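Local structure of DNA protection during starvation protein (Brevibacillus brevis, 1N1Q) at residues A[109-114]-A[132-137]. The protein probably condenses and shields DNA in stationary phase and oxidises ferrous iron with hydrogen peroxide, storing it as mineral inside a hollow shell of twelve subunits. Numbering follows the deposited sequence.
Sequences GELKVA and AIEAGL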
# COMPACT_ATOMS: atom_id res chain seq x y z
N GLY A 109 9.39 -0.29 -39.31
CA GLY A 109 10.56 -0.49 -40.14
C GLY A 109 11.75 -0.96 -39.31
O GLY A 109 12.47 -1.87 -39.72
N GLU A 110 11.95 -0.35 -38.15
CA GLU A 110 13.05 -0.73 -37.28
C GLU A 110 12.84 -2.13 -36.72
O GLU A 110 13.80 -2.89 -36.56
CB GLU A 110 13.21 0.27 -36.13
CG GLU A 110 13.58 1.68 -36.58
CD GLU A 110 13.92 2.61 -35.43
OE1 GLU A 110 13.69 2.24 -34.26
OE2 GLU A 110 14.41 3.73 -35.69
N LEU A 111 11.59 -2.47 -36.43
CA LEU A 111 11.29 -3.79 -35.88
C LEU A 111 11.60 -4.88 -36.90
O LEU A 111 12.09 -5.95 -36.55
CB LEU A 111 9.83 -3.86 -35.43
CG LEU A 111 9.55 -3.12 -34.10
CD1 LEU A 111 8.05 -3.01 -33.87
CD2 LEU A 111 10.23 -3.86 -32.95
N LYS A 112 11.35 -4.60 -38.17
CA LYS A 112 11.64 -5.58 -39.22
C LYS A 112 13.15 -5.83 -39.28
O LYS A 112 13.59 -6.97 -39.40
CB LYS A 112 11.14 -5.08 -40.58
CG LYS A 112 9.62 -5.07 -40.74
CD LYS A 112 9.23 -4.50 -42.08
CE LYS A 112 7.71 -4.41 -42.22
NZ LYS A 112 7.31 -3.67 -43.46
N VAL A 113 13.93 -4.76 -39.21
CA VAL A 113 15.38 -4.89 -39.24
C VAL A 113 15.91 -5.66 -38.03
O VAL A 113 16.74 -6.55 -38.16
CB VAL A 113 16.06 -3.49 -39.29
CG1 VAL A 113 17.56 -3.62 -38.99
CG2 VAL A 113 15.86 -2.86 -40.66
N ALA A 114 15.42 -5.30 -36.84
CA ALA A 114 15.84 -5.96 -35.61
C ALA A 114 15.50 -7.44 -35.61
O ALA A 114 16.29 -8.27 -35.15
CB ALA A 114 15.20 -5.27 -34.41
N ALA A 132 5.42 -9.40 -32.23
CA ALA A 132 4.17 -9.11 -31.54
C ALA A 132 3.96 -7.60 -31.40
O ALA A 132 2.84 -7.11 -31.57
CB ALA A 132 4.14 -9.78 -30.16
N ILE A 133 5.02 -6.85 -31.10
CA ILE A 133 4.90 -5.40 -30.98
C ILE A 133 4.58 -4.84 -32.37
O ILE A 133 3.70 -3.99 -32.53
CB ILE A 133 6.22 -4.71 -30.50
CG1 ILE A 133 6.42 -4.92 -28.99
CG2 ILE A 133 6.16 -3.21 -30.78
CD1 ILE A 133 6.42 -6.33 -28.56
N GLU A 134 5.29 -5.33 -33.38
CA GLU A 134 5.10 -4.88 -34.75
C GLU A 134 3.67 -5.06 -35.25
O GLU A 134 3.07 -4.15 -35.82
CB GLU A 134 6.05 -5.62 -35.70
CG GLU A 134 6.09 -5.04 -37.11
CD GLU A 134 6.82 -5.94 -38.10
OE1 GLU A 134 7.91 -6.45 -37.77
OE2 GLU A 134 6.31 -6.13 -39.23
N ALA A 135 3.12 -6.25 -35.03
CA ALA A 135 1.76 -6.56 -35.46
C ALA A 135 0.77 -5.58 -34.83
O ALA A 135 -0.16 -5.11 -35.49
CB ALA A 135 1.39 -8.01 -35.07
N GLY A 136 0.98 -5.27 -33.55
CA GLY A 136 0.10 -4.35 -32.85
C GLY A 136 0.17 -2.95 -33.42
O GLY A 136 -0.86 -2.27 -33.54
N LEU A 137 1.38 -2.50 -33.76
CA LEU A 137 1.56 -1.17 -34.32
C LEU A 137 0.89 -1.05 -35.69
O LEU A 137 0.27 -0.03 -36.00
CB LEU A 137 3.05 -0.83 -34.45
CG LEU A 137 3.84 -0.75 -33.14
CD1 LEU A 137 5.26 -0.29 -33.44
CD2 LEU A 137 3.16 0.20 -32.18
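Leu-111 lays one methyl branch, CD1, against the backbone of helix 124-148 at Glu-134. CD1 sits 3.6 Å from Glu-134 CA and touches its CB as well. The same methyl is 3.6 Å from Ile-133 CG2 and 3.9 Å from Leu-137 CD1. One leucine branch thus meets residues on two successive turns of the partner helix. The Leu-111 and Ile-133 side chains cross at about a right angle. In Ile-133, CG2 stands anti to the backbone N and makes the contact, while the longer CG1 arm leads away.

Glu-134 reaches toward helix 93-120. Its CG is anti to the backbone N (chi1 -170°) and the chain beyond is extended, which brings the carboxylate across the Lys-112 chain, the two side chains crossing at about a right angle. There it meets aliphatic carbon: OE1 is 3.7 Å from Lys-112 CG, and OE2 is 3.7 Å from Lys-112 CE. The ammonium stays apart, with Lys-112 NZ 5.0 Å from Glu-134 OE2. The salt bridge of OE1 goes instead to Arg-115, one turn further along helix 93-120. Glu-138 brings a like charge close to OE2. With an alanine at this position, Arg-115 would probably lose its carboxylate mate, and Lys-112 CG and CE would lose the group packed on them.

The two helix segments run antiparallel at 156°, with axes 9.7 Å apart. Leu-137 also touches Trp-20 of helix 4-33, so the contact borders a third helix of the bundle. This is packing between the last two long helices of the ferritin-like four-helix bundle, the fold of the Dps subunit.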